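Local coordinates for protein glutamate receptor 1 (Adineta vaga, PDB 4IO2) that binds glutamate in the extracellular ligand-binding domain of a receptor that is probably a glutamate-gated ion channel of the cell membrane, at residues 17-22 / 181-186; 21-26 / 35-40; 98-103 / 220-225; 104-109 / 199-204. All blocks are in the same frame, centred on the assembly; numbering follows the deposited sequence. Where two conformers were deposited one is given.

From the N terminus, the loop 17-22 follows strand 9-14 and reaches forward to helix 181-190, so contact 1 closes the longest loop of the four and joins the two lobes of the glutamate-binding clamshell. Contact 2 overlaps it at Thr-21 and Ile-22 but closes only a short hairpin on lobe 1. Residues 98-103 then pair with helix 218-230 in contact 3, tying together parts of lobe 1. Contact 4, between strands 103-112 and 200-211 of lobe 2, begins directly after them and lies wholly within the span of contact 3. Contact 1 crosses both contact 3 and contact 4 along the chain, and touches contact 4 where Ile-181 meets Ser-106.

Contact 1. Residues 17-22 / 181-186; sequences SVPFTI and IGTAEY
Pro-19 lies flat over the ring of Tyr-186, the two side chains sliding past each other in opposite directions. Its CG sits 4.0 Å from the centroid of the Tyr-186 ring, 14° off the ring normal, a CH-pi contact, while CD packs 3.8 Å from Tyr-186 CG. The ring is carried out from the helix toward the proline by a chi1 of 180°, which sets CG opposite the backbone N. Val-18 CG2, in one of two deposited conformers, comes obliquely to the same ring, 3.8 Å from Tyr-186 CE2.

One turn earlier, Thr-183 turns its methyl to the loop. CG2 is 3.4 Å from Val-18 O and meets the edge of Phe-20 near the ring plane, 3.7 Å from Phe-20 CD2, the two side chains crossing at about a right angle. The same methyl also touches Ser-17 OG, a hydroxyl that hydrogen-bonds the glutamate-binding Asp-85. No hydrogen bond joins the two segments; they meet by van der Waals and CH-pi contact. The loop keeps its form through a classic beta bulge in which Phe-20 and Thr-21 both face Ser-17, with Thr-21 N bonded to Ser-17 O at 2.9 Å. Loop and helix belong to opposite lobes and meet beside the bound glutamate, as expected for the cleft of a closed clamshell ligand-binding domain of the glutamate-receptor family.

Contact 2. Residues 21-26 / 35-40; sequences TIVANV and TKLTGY
Four backbone hydrogen bonds hold strand 22-25 against strand 35-38. Ile-22 N donates to Thr-38 O at 2.8 Å and Thr-38 N returns the bond to Ile-22 O; two residues on, Ala-24 and Lys-36 exchange a second pair, with Lys-36 N 2.8 Å from Ala-24 O. Between these hydrogen-bonded pairs sits the non-hydrogen-bonded pair Val-23 and Leu-37, where Leu-37 CA approaches Ile-22 O at 3.4 Å in a CA-H...O contact. The result is a two-stranded antiparallel beta hairpin projecting from lobe 1 of the ligand-binding domain, its strands inclined at 154°.

Apolar packing gathers on the face of Val-23, Thr-35 and Leu-37. Val-23 and Leu-37 run alongside one another, CG2 to CD2 3.7 Å, while Val-23 CG1, anti to the backbone N (chi1 177°), leans toward the Thr-35 methyl. Leu-60 and Leu-42 extend this patch into the lobe. Ile-22 CD1 packs 4.1 Å from CA of Gly-39, the N-cap of helix 40-52.

The face of Ile-22, Ala-24, Lys-36 and Thr-38 is mixed. Ile-22 CB packs 3.6 Å from Thr-38 OG1, which is hydrogen-bonded to a water at 2.8 Å. Ile-22 O accepts from both Thr-38 N and this water.

Contact 3. Residues 98-103 / 220-225; sequences FSNSIS and DLDVNI
Asp-222 reaches from its helix to the loop, where OD1 accepts a hydrogen bond from Asn-100 N at 3.0 Å with an N-H...O angle of 161°. The backbone N-H of Asn-100 arrives from above the carboxylate plane, 54° out of it, and the same oxygen also touches the backbone of Ser-99, 3.3 Å from Ser-99 CA. The other oxygen, OD2, receives a hydrogen bond from a water at 2.8 Å, and that water donates in turn to Phe-98 O. Loop and helix are thus bridged both directly and through solvent.

Beside this polar link, Ile-225 presses its CD1 against Ser-99. CD1 lies 3.5 Å from Ser-99 CB, closer than usual for two carbons, and its CG2 branch, anti to the backbone N, meets Ile-102 CG2 at 4.1 Å. Leu-221 CD2 also touches Ser-99 CB.

A second shell sets these groups. Ser-99 OG, placed between its backbone N and carbonyl carbon (chi1 75°), donates to Asn-100 O at 2.8 Å and is also hydrogen-bonded to Ile-209 N, tying the bend of the loop to strand 200-211. Ser-101 O is held from farther along the helix by Arg-229.

Outermost comes the second subunit: Arg-93 of that chain forms a salt bridge with Asp-222 OD2, and its Val-88 packs on Asn-100. The carboxylate thus meets both loop and partner, consistent with the back-to-back lobe 1 dimer known for glutamate-receptor ligand-binding domains.

Contact 4. Residues 104-109 / 199-204; sequences DNSMRI and GEDFDK
Met-107 and Phe-202 form one antiparallel hydrogen-bonded pair. Met-107 N donates to Phe-202 O at 2.8 Å with an N-H...O angle of 174°, and Phe-202 N answers to Met-107 O at 3.0 Å. The strands, axes at 124°, part toward Gly-199 but stay close past the pair, where CA of Ser-106 and Lys-204 are 4.4 Å apart.

Aromatic and apolar contacts lie on the sheet face that Met-107 and Phe-202 share. Phe-202 CG stands between the backbone N and the carbonyl carbon (chi1 61°), turning the ring against the Met-107 backbone and side chain. Met-107 CB covers one face, 3.9 Å from the ring centroid, in a CH-pi contact; SD stands obliquely in a Met-aromatic contact, 5.3 Å from that centroid, and CE reaches Phe-202 CE2 at 3.6 Å. Ile-109 CG1 meets Phe-202 CE1.

Charged and polar groups gather at Arg-108. NH2 makes a weak hydrogen bond to Gly-199 O at 2.8 Å, and the charge is probably balanced in part by a long salt bridge to Asp-201 OD1, an oxygen well out of the guanidinium plane. A water accepts from Arg-108 NE and Ile-109 N and donates to Glu-200 O at 2.7 Å.

Asn-105 ND2 hydrogen-bonds OD1 of the glutamate-binding Asp-180, Tyr-144 of helix 140-148 and Phe-178 of strand 177-180 close around Phe-202, and Ile-181, which opens helix 181-190, packs on Ser-106 and Arg-108.

Contact 1. Residues 17-22 / 181-186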
loop_
_atom_site.group_PDB
_atom_site.type_symbol
_atom_site.label_atom_id
_atom_site.label_comp_id
_atom_site.label_asym_id
_atom_site.label_seq_id
_atom_site.Cartn_x
_atom_site.Cartn_y
_atom_site.Cartn_z
ATOM N N SER A 17 -4.446 -21.021 0.239
ATOM C CA SER A 17 -3.149 -20.482 -0.157
ATOM C C SER A 17 -2.257 -20.501 1.079
ATOM O O SER A 17 -2.429 -19.666 1.963
ATOM C CB SER A 17 -3.270 -19.056 -0.642
ATOM O OG SER A 17 -2.008 -18.623 -1.081
ATOM N N VAL A 18 -1.332 -21.451 1.181
ATOM C CA VAL A 18 -0.471 -21.513 2.331
ATOM C C VAL A 18 0.505 -20.379 2.335
ATOM O O VAL A 18 1.071 -20.050 1.310
ATOM C CB VAL A 18 0.251 -22.888 2.494
ATOM C CG1 VAL A 18 -0.742 -24.013 2.505
ATOM C CG2 VAL A 18 1.317 -23.163 1.385
ATOM N N PRO A 19 0.748 -19.758 3.518
ATOM C CA PRO A 19 0.214 -19.938 4.875
ATOM C C PRO A 19 -0.857 -18.890 5.242
ATOM O O PRO A 19 -1.092 -18.641 6.427
ATOM C CB PRO A 19 1.468 -19.767 5.719
ATOM C CG PRO A 19 2.121 -18.561 5.022
ATOM C CD PRO A 19 1.852 -18.776 3.539
ATOM N N PHE A 20 -1.496 -18.284 4.237
ATOM C CA PHE A 20 -2.641 -17.405 4.455
ATOM C C PHE A 20 -3.844 -18.197 4.936
ATOM O O PHE A 20 -4.417 -17.874 6.005
ATOM C CB PHE A 20 -2.977 -16.641 3.177
ATOM C CG PHE A 20 -2.102 -15.414 2.933
ATOM C CD1 PHE A 20 -2.188 -14.329 3.779
ATOM C CD2 PHE A 20 -1.172 -15.389 1.915
ATOM C CE1 PHE A 20 -1.398 -13.190 3.562
ATOM C CE2 PHE A 20 -0.367 -14.270 1.679
ATOM C CZ PHE A 20 -0.488 -13.180 2.512
ATOM N N THR A 21 -4.244 -19.211 4.159
ATOM C CA THR A 21 -5.370 -20.050 4.460
ATOM C C THR A 21 -4.936 -21.476 4.176
ATOM O O THR A 21 -4.741 -21.869 3.032
ATOM C CB THR A 21 -6.645 -19.656 3.651
ATOM O OG1 THR A 21 -7.044 -18.353 4.087
ATOM C CG2 THR A 21 -7.781 -20.640 3.866
ATOM N N ILE A 22 -4.773 -22.221 5.263
ATOM C CA ILE A 22 -4.237 -23.569 5.234
ATOM C C ILE A 22 -5.374 -24.533 5.522
ATOM O O ILE A 22 -6.041 -24.401 6.535
ATOM C CB ILE A 22 -3.182 -23.749 6.322
ATOM C CG1 ILE A 22 -2.055 -22.710 6.152
ATOM C CG2 ILE A 22 -2.618 -25.172 6.271
ATOM C CD1 ILE A 22 -1.166 -22.542 7.417
ATOM N N ILE A 181 5.149 -12.456 -4.048
ATOM C CA ILE A 181 6.404 -12.638 -3.335
ATOM C C ILE A 181 6.253 -13.318 -1.981
ATOM O O ILE A 181 7.112 -14.127 -1.605
ATOM C CB ILE A 181 7.150 -11.272 -3.177
ATOM C CG1 ILE A 181 8.561 -11.461 -2.638
ATOM C CG2 ILE A 181 6.334 -10.260 -2.327
ATOM C CD1 ILE A 181 9.374 -10.157 -2.695
ATOM N N GLY A 182 5.236 -12.993 -1.207
ATOM C CA GLY A 182 5.158 -13.587 0.127
ATOM C C GLY A 182 4.961 -15.082 0.147
ATOM O O GLY A 182 5.698 -15.808 0.798
ATOM N N THR A 183 3.990 -15.559 -0.615
ATOM C CA THR A 183 3.787 -16.999 -0.738
ATOM C C THR A 183 4.915 -17.679 -1.565
ATOM O O THR A 183 5.244 -18.841 -1.302
ATOM C CB THR A 183 2.393 -17.329 -1.331
ATOM O OG1 THR A 183 2.191 -16.594 -2.562
ATOM C CG2 THR A 183 1.284 -17.018 -0.304
ATOM N N ALA A 184 5.495 -16.979 -2.550
ATOM C CA ALA A 184 6.590 -17.562 -3.346
ATOM C C ALA A 184 7.781 -17.840 -2.423
ATOM O O ALA A 184 8.399 -18.899 -2.500
ATOM C CB ALA A 184 7.018 -16.597 -4.457
ATOM N N GLU A 185 8.099 -16.883 -1.551
ATOM C CA GLU A 185 9.191 -17.084 -0.592
ATOM C C GLU A 185 8.829 -18.240 0.344
ATOM O O GLU A 185 9.656 -19.099 0.643
ATOM C CB GLU A 185 9.378 -15.827 0.250
ATOM C CG GLU A 185 10.087 -14.692 -0.469
ATOM C CD GLU A 185 10.107 -13.382 0.348
ATOM O OE1 GLU A 185 9.462 -13.299 1.446
ATOM O OE2 GLU A 185 10.796 -12.424 -0.094
ATOM N N TYR A 186 7.610 -18.250 0.868
ATOM C CA TYR A 186 7.236 -19.297 1.797
ATOM C C TYR A 186 7.413 -20.679 1.167
ATOM O O TYR A 186 7.993 -21.584 1.782
ATOM C CB TYR A 186 5.798 -19.099 2.281
ATOM C CG TYR A 186 5.364 -20.169 3.249
ATOM C CD1 TYR A 186 5.679 -20.092 4.602
ATOM C CD2 TYR A 186 4.642 -21.256 2.813
ATOM C CE1 TYR A 186 5.304 -21.113 5.481
ATOM C CE2 TYR A 186 4.284 -22.273 3.666
ATOM C CZ TYR A 186 4.601 -22.205 4.983
ATOM O OH TYR A 186 4.193 -23.247 5.816
#

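Contact 2. Residues 21-26 / 35-40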
loop_
_atom_site.group_PDB
_atom_site.type_symbol
_atom_site.label_atom_id
_atom_site.label_comp_id
_atom_site.label_asym_id
_atom_site.label_seq_id
_atom_site.Cartn_x
_atom_site.Cartn_y
_atom_site.Cartn_z
ATOM N N THR A 21 -4.244 -19.211 4.159
ATOM C CA THR A 21 -5.370 -20.050 4.460
ATOM C C THR A 21 -4.936 -21.476 4.176
ATOM O O THR A 21 -4.741 -21.869 3.032
ATOM C CB THR A 21 -6.645 -19.656 3.651
ATOM O OG1 THR A 21 -7.044 -18.353 4.087
ATOM C CG2 THR A 21 -7.781 -20.640 3.866
ATOM N N ILE A 22 -4.773 -22.221 5.263
ATOM C CA ILE A 22 -4.237 -23.569 5.234
ATOM C C ILE A 22 -5.374 -24.533 5.522
ATOM O O ILE A 22 -6.041 -24.401 6.535
ATOM C CB ILE A 22 -3.182 -23.749 6.322
ATOM C CG1 ILE A 22 -2.055 -22.710 6.152
ATOM C CG2 ILE A 22 -2.618 -25.172 6.271
ATOM C CD1 ILE A 22 -1.166 -22.542 7.417
ATOM N N VAL A 23 -5.610 -25.472 4.615
ATOM C CA VAL A 23 -6.751 -26.381 4.679
ATOM C C VAL A 23 -6.239 -27.766 5.078
ATOM O O VAL A 23 -5.367 -28.325 4.402
ATOM C CB VAL A 23 -7.465 -26.423 3.304
ATOM C CG1 VAL A 23 -8.640 -27.429 3.302
ATOM C CG2 VAL A 23 -7.913 -25.017 2.907
ATOM N N ALA A 24 -6.777 -28.312 6.164
ATOM C CA ALA A 24 -6.483 -29.675 6.586
ATOM C C ALA A 24 -7.743 -30.532 6.665
ATOM O O ALA A 24 -8.782 -30.072 7.125
ATOM C CB ALA A 24 -5.818 -29.646 7.963
ATOM N N ASN A 25 -7.640 -31.791 6.249
ATOM C CA ASN A 25 -8.702 -32.768 6.458
ATOM C C ASN A 25 -8.464 -33.564 7.737
ATOM O O ASN A 25 -7.338 -34.026 7.989
ATOM C CB ASN A 25 -8.769 -33.763 5.300
ATOM C CG ASN A 25 -10.104 -34.505 5.243
ATOM O OD1 ASN A 25 -10.936 -34.385 6.144
ATOM N ND2 ASN A 25 -10.309 -35.284 4.176
ATOM N N VAL A 26 -9.533 -33.704 8.520
ATOM C CA VAL A 26 -9.564 -34.422 9.801
ATOM C C VAL A 26 -8.648 -33.798 10.844
ATOM O O VAL A 26 -8.921 -32.698 11.334
ATOM C CB VAL A 26 -9.237 -35.908 9.654
ATOM C CG1 VAL A 26 -9.438 -36.609 10.989
ATOM C CG2 VAL A 26 -10.119 -36.552 8.588
ATOM N N THR A 35 -13.114 -30.415 7.904
ATOM C CA THR A 35 -12.087 -29.554 7.378
ATOM C C THR A 35 -11.707 -28.565 8.444
ATOM O O THR A 35 -12.584 -27.964 9.086
ATOM C CB THR A 35 -12.614 -28.779 6.171
ATOM O OG1 THR A 35 -12.995 -29.720 5.161
ATOM C CG2 THR A 35 -11.563 -27.834 5.632
ATOM N N LYS A 36 -10.405 -28.370 8.620
ATOM C CA LYS A 36 -9.929 -27.368 9.560
ATOM C C LYS A 36 -9.127 -26.330 8.820
ATOM O O LYS A 36 -8.330 -26.661 7.937
ATOM C CB LYS A 36 -9.038 -27.978 10.636
ATOM C CG LYS A 36 -9.743 -28.820 11.672
ATOM C CD LYS A 36 -8.700 -29.432 12.584
ATOM C CE LYS A 36 -9.311 -30.425 13.499
ATOM N NZ LYS A 36 -10.346 -29.741 14.245
ATOM N N LEU A 37 -9.364 -25.077 9.166
ATOM C CA LEU A 37 -8.666 -23.943 8.566
ATOM C C LEU A 37 -7.822 -23.214 9.597
ATOM O O LEU A 37 -8.272 -22.960 10.714
ATOM C CB LEU A 37 -9.654 -22.920 8.032
ATOM C CG LEU A 37 -10.707 -23.416 7.055
ATOM C CD1 LEU A 37 -11.586 -22.243 6.639
ATOM C CD2 LEU A 37 -10.029 -24.098 5.860
ATOM N N THR A 38 -6.594 -22.906 9.215
ATOM C CA THR A 38 -5.663 -22.128 10.020
ATOM C C THR A 38 -4.919 -21.160 9.086
ATOM O O THR A 38 -5.006 -21.283 7.859
ATOM C CB THR A 38 -4.633 -23.011 10.756
ATOM O OG1 THR A 38 -3.901 -23.804 9.799
ATOM C CG2 THR A 38 -5.329 -23.949 11.770
ATOM N N GLY A 39 -4.198 -20.215 9.658
ATOM C CA GLY A 39 -3.311 -19.364 8.911
ATOM C C GLY A 39 -3.494 -17.893 9.226
ATOM O O GLY A 39 -4.314 -17.503 10.069
ATOM N N TYR A 40 -2.681 -17.063 8.566
ATOM C CA TYR A 40 -2.745 -15.620 8.711
ATOM C C TYR A 40 -4.185 -15.097 8.579
ATOM O O TYR A 40 -4.598 -14.254 9.370
ATOM C CB TYR A 40 -1.829 -14.997 7.636
ATOM C CG TYR A 40 -1.828 -13.490 7.503
ATOM C CD1 TYR A 40 -2.919 -12.806 6.989
ATOM C CD2 TYR A 40 -0.734 -12.751 7.885
ATOM C CE1 TYR A 40 -2.883 -11.453 6.815
ATOM C CE2 TYR A 40 -0.709 -11.383 7.751
ATOM C CZ TYR A 40 -1.807 -10.737 7.206
ATOM O OH TYR A 40 -1.800 -9.365 7.054
HETATM O O HOH W 1 -5.153 -26.123 8.882
#

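Contact 3. Residues 98-103 / 220-225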
loop_
_atom_site.group_PDB
_atom_site.type_symbol
_atom_site.label_atom_id
_atom_site.label_comp_id
_atom_site.label_asym_id
_atom_site.label_seq_id
_atom_site.Cartn_x
_atom_site.Cartn_y
_atom_site.Cartn_z
ATOM N N PHE A 98 -12.556 -2.449 -2.458
ATOM C CA PHE A 98 -11.554 -3.054 -1.610
ATOM C C PHE A 98 -11.354 -2.202 -0.385
ATOM O O PHE A 98 -11.361 -0.977 -0.452
ATOM C CB PHE A 98 -10.230 -3.196 -2.351
ATOM C CG PHE A 98 -10.238 -4.201 -3.465
ATOM C CD1 PHE A 98 -10.552 -3.829 -4.757
ATOM C CD2 PHE A 98 -9.869 -5.510 -3.225
ATOM C CE1 PHE A 98 -10.479 -4.739 -5.787
ATOM C CE2 PHE A 98 -9.783 -6.409 -4.238
ATOM C CZ PHE A 98 -10.114 -6.045 -5.517
ATOM N N SER A 99 -11.113 -2.855 0.731
ATOM C CA SER A 99 -10.693 -2.188 1.943
ATOM C C SER A 99 -9.322 -1.554 1.776
ATOM O O SER A 99 -8.597 -1.820 0.839
ATOM C CB SER A 99 -10.624 -3.192 3.100
ATOM O OG SER A 99 -9.480 -4.037 3.025
ATOM N N ASN A 100 -8.942 -0.732 2.740
ATOM C CA ASN A 100 -7.566 -0.290 2.832
ATOM C C ASN A 100 -6.710 -1.540 2.884
ATOM O O ASN A 100 -7.124 -2.602 3.371
ATOM C CB ASN A 100 -7.370 0.589 4.073
ATOM C CG ASN A 100 -8.100 1.886 3.956
ATOM O OD1 ASN A 100 -9.024 2.158 4.702
ATOM N ND2 ASN A 100 -7.703 2.702 2.989
ATOM N N SER A 101 -5.498 -1.420 2.365
ATOM C CA SER A 101 -4.623 -2.564 2.181
ATOM C C SER A 101 -4.278 -3.264 3.491
ATOM O O SER A 101 -4.012 -2.589 4.515
ATOM C CB SER A 101 -3.326 -2.076 1.529
ATOM O OG SER A 101 -2.235 -2.995 1.673
ATOM N N ILE A 102 -4.267 -4.602 3.448
ATOM C CA ILE A 102 -3.757 -5.425 4.537
ATOM C C ILE A 102 -2.273 -5.771 4.392
ATOM O O ILE A 102 -1.646 -6.175 5.380
ATOM C CB ILE A 102 -4.600 -6.708 4.751
ATOM C CG1 ILE A 102 -4.578 -7.623 3.523
ATOM C CG2 ILE A 102 -6.070 -6.302 5.130
ATOM C CD1 ILE A 102 -5.280 -8.983 3.842
ATOM N N SER A 103 -1.723 -5.611 3.186
ATOM C CA SER A 103 -0.328 -5.944 2.917
ATOM C C SER A 103 0.105 -5.328 1.609
ATOM O O SER A 103 -0.713 -5.244 0.686
ATOM C CB SER A 103 -0.155 -7.476 2.822
ATOM O OG SER A 103 1.216 -7.855 2.604
ATOM N N ASP A 220 -16.248 1.299 8.936
ATOM C CA ASP A 220 -15.934 0.504 10.142
ATOM C C ASP A 220 -14.814 -0.477 9.869
ATOM O O ASP A 220 -13.865 -0.589 10.653
ATOM C CB ASP A 220 -17.234 -0.208 10.655
ATOM C CG ASP A 220 -17.122 -0.819 12.071
ATOM O OD1 ASP A 220 -16.418 -0.288 12.947
ATOM O OD2 ASP A 220 -17.840 -1.818 12.362
ATOM N N LEU A 221 -14.871 -1.143 8.718
ATOM C CA LEU A 221 -13.842 -2.121 8.401
ATOM C C LEU A 221 -12.507 -1.388 8.206
ATOM O O LEU A 221 -11.465 -1.826 8.725
ATOM C CB LEU A 221 -14.208 -2.961 7.186
ATOM C CG LEU A 221 -13.159 -3.972 6.731
ATOM C CD1 LEU A 221 -12.856 -4.988 7.849
ATOM C CD2 LEU A 221 -13.599 -4.648 5.473
ATOM N N ASP A 222 -12.503 -0.315 7.427
ATOM C CA ASP A 222 -11.257 0.403 7.126
ATOM C C ASP A 222 -10.578 0.943 8.387
ATOM O O ASP A 222 -9.365 0.822 8.556
ATOM C CB ASP A 222 -11.508 1.556 6.120
ATOM C CG ASP A 222 -11.580 1.095 4.670
ATOM O OD1 ASP A 222 -11.329 -0.104 4.364
ATOM O OD2 ASP A 222 -11.940 1.965 3.835
ATOM N N VAL A 223 -11.337 1.600 9.257
ATOM C CA VAL A 223 -10.763 2.135 10.484
ATOM C C VAL A 223 -10.108 1.017 11.310
ATOM O O VAL A 223 -9.030 1.204 11.879
ATOM C CB VAL A 223 -11.845 2.880 11.302
ATOM C CG1 VAL A 223 -11.399 3.178 12.734
ATOM C CG2 VAL A 223 -12.244 4.172 10.575
ATOM N N ASN A 224 -10.760 -0.135 11.387
ATOM C CA ASN A 224 -10.216 -1.221 12.132
ATOM C C ASN A 224 -8.979 -1.852 11.490
ATOM O O ASN A 224 -8.045 -2.231 12.202
ATOM C CB ASN A 224 -11.303 -2.254 12.423
ATOM C CG ASN A 224 -12.133 -1.880 13.593
ATOM O OD1 ASN A 224 -11.755 -2.143 14.733
ATOM N ND2 ASN A 224 -13.258 -1.226 13.345
ATOM N N ILE A 225 -8.954 -2.014 10.171
ATOM C CA ILE A 225 -7.733 -2.473 9.525
ATOM C C ILE A 225 -6.572 -1.530 9.799
ATOM O O ILE A 225 -5.472 -1.983 10.130
ATOM C CB ILE A 225 -7.932 -2.630 7.989
ATOM C CG1 ILE A 225 -8.899 -3.747 7.707
ATOM C CG2 ILE A 225 -6.580 -2.831 7.271
ATOM C CD1 ILE A 225 -9.383 -3.694 6.285
HETATM O O HOH W 2 -11.461 1.483 1.165
#

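Contact 4. Residues 104-109 / 199-204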
loop_
_atom_site.group_PDB
_atom_site.type_symbol
_atom_site.label_atom_id
_atom_site.label_comp_id
_atom_site.label_asym_id
_atom_site.label_seq_id
_atom_site.Cartn_x
_atom_site.Cartn_y
_atom_site.Cartn_z
ATOM N N ASP A 104 1.357 -4.921 1.520
ATOM C CA ASP A 104 1.957 -4.677 0.236
ATOM C C ASP A 104 2.207 -6.009 -0.467
ATOM O O ASP A 104 2.093 -7.093 0.103
ATOM C CB ASP A 104 3.255 -3.863 0.390
ATOM C CG ASP A 104 4.337 -4.568 1.217
ATOM O OD1 ASP A 104 4.308 -5.804 1.362
ATOM O OD2 ASP A 104 5.243 -3.860 1.736
ATOM N N ASN A 105 2.461 -5.926 -1.753
ATOM C CA ASN A 105 2.686 -7.101 -2.580
ATOM C C ASN A 105 3.488 -6.712 -3.780
ATOM O O ASN A 105 3.549 -5.537 -4.170
ATOM C CB ASN A 105 1.339 -7.726 -3.032
ATOM C CG ASN A 105 1.524 -9.028 -3.791
ATOM O OD1 ASN A 105 2.140 -9.960 -3.296
ATOM N ND2 ASN A 105 0.986 -9.092 -5.009
ATOM N N SER A 106 4.081 -7.734 -4.377
ATOM C CA SER A 106 4.738 -7.636 -5.678
ATOM C C SER A 106 4.903 -9.090 -6.139
ATOM O O SER A 106 4.605 -10.039 -5.389
ATOM C CB SER A 106 6.079 -6.935 -5.583
ATOM O OG SER A 106 6.904 -7.644 -4.676
ATOM N N MET A 107 5.299 -9.268 -7.387
ATOM C CA MET A 107 5.490 -10.611 -7.941
ATOM C C MET A 107 6.944 -10.879 -8.209
ATOM O O MET A 107 7.741 -9.950 -8.370
ATOM C CB MET A 107 4.671 -10.856 -9.228
ATOM C CG MET A 107 3.186 -10.740 -9.012
ATOM S SD MET A 107 2.242 -11.280 -10.459
ATOM C CE MET A 107 2.362 -9.861 -11.510
ATOM N N ARG A 108 7.275 -12.171 -8.199
ATOM C CA ARG A 108 8.580 -12.658 -8.592
ATOM C C ARG A 108 8.470 -13.729 -9.629
ATOM O O ARG A 108 7.433 -14.328 -9.809
ATOM C CB ARG A 108 9.391 -13.139 -7.392
ATOM C CG ARG A 108 9.720 -11.927 -6.465
ATOM C CD ARG A 108 10.983 -11.968 -5.735
ATOM N NE ARG A 108 12.129 -12.122 -6.604
ATOM C CZ ARG A 108 13.277 -12.556 -6.137
ATOM N NH1 ARG A 108 13.351 -12.890 -4.835
ATOM N NH2 ARG A 108 14.303 -12.708 -6.958
ATOM N N ILE A 109 9.558 -13.912 -10.370
ATOM C CA ILE A 109 9.675 -15.016 -11.280
ATOM C C ILE A 109 10.095 -16.299 -10.528
ATOM O O ILE A 109 11.093 -16.294 -9.815
ATOM C CB ILE A 109 10.689 -14.691 -12.368
ATOM C CG1 ILE A 109 10.256 -13.445 -13.166
ATOM C CG2 ILE A 109 10.865 -15.919 -13.284
ATOM C CD1 ILE A 109 11.334 -12.823 -14.047
ATOM N N GLY A 199 15.320 -12.434 -10.299
ATOM C CA GLY A 199 14.995 -11.148 -10.878
ATOM C C GLY A 199 14.488 -10.149 -9.854
ATOM O O GLY A 199 14.236 -10.463 -8.693
ATOM N N GLU A 200 14.305 -8.914 -10.306
ATOM C CA GLU A 200 13.710 -7.898 -9.456
ATOM C C GLU A 200 12.233 -8.169 -9.278
ATOM O O GLU A 200 11.572 -8.784 -10.107
ATOM C CB GLU A 200 13.893 -6.523 -10.082
ATOM C CG GLU A 200 15.346 -6.117 -10.288
ATOM C CD GLU A 200 15.457 -4.832 -11.067
ATOM O OE1 GLU A 200 14.449 -4.083 -11.105
ATOM O OE2 GLU A 200 16.542 -4.578 -11.648
ATOM N N ASP A 201 11.715 -7.660 -8.176
ATOM C CA ASP A 201 10.284 -7.660 -7.928
ATOM C C ASP A 201 9.606 -6.868 -9.056
ATOM O O ASP A 201 10.233 -5.977 -9.666
ATOM C CB ASP A 201 9.973 -7.042 -6.549
ATOM C CG ASP A 201 10.870 -7.597 -5.403
ATOM O OD1 ASP A 201 11.400 -8.721 -5.507
ATOM O OD2 ASP A 201 11.023 -6.911 -4.366
ATOM N N PHE A 202 8.348 -7.198 -9.354
ATOM C CA PHE A 202 7.595 -6.406 -10.302
ATOM C C PHE A 202 6.113 -6.349 -9.923
ATOM O O PHE A 202 5.639 -7.106 -9.077
ATOM C CB PHE A 202 7.818 -6.940 -11.722
ATOM C CG PHE A 202 7.378 -8.366 -11.939
ATOM C CD1 PHE A 202 8.186 -9.424 -11.570
ATOM C CD2 PHE A 202 6.150 -8.662 -12.523
ATOM C CE1 PHE A 202 7.780 -10.748 -11.761
ATOM C CE2 PHE A 202 5.743 -9.988 -12.714
ATOM C CZ PHE A 202 6.558 -11.027 -12.319
ATOM N N ASP A 203 5.377 -5.464 -10.577
ATOM C CA ASP A 203 3.949 -5.271 -10.322
ATOM C C ASP A 203 3.638 -4.985 -8.859
ATOM O O ASP A 203 2.821 -5.667 -8.234
ATOM C CB ASP A 203 3.114 -6.458 -10.825
ATOM C CG ASP A 203 1.668 -6.098 -11.077
ATOM O OD1 ASP A 203 1.404 -4.999 -11.596
ATOM O OD2 ASP A 203 0.767 -6.872 -10.687
ATOM N N LYS A 204 4.313 -3.984 -8.328
ATOM C CA LYS A 204 4.060 -3.495 -6.978
ATOM C C LYS A 204 2.580 -3.225 -6.835
ATOM O O LYS A 204 1.952 -2.541 -7.680
ATOM C CB LYS A 204 4.844 -2.217 -6.698
ATOM C CG LYS A 204 6.351 -2.355 -6.890
ATOM C CD LYS A 204 6.882 -3.698 -6.457
ATOM C CE LYS A 204 8.381 -3.835 -6.739
ATOM N NZ LYS A 204 8.899 -2.862 -7.736
HETATM O O HOH W 3 11.403 -11.492 -9.686
#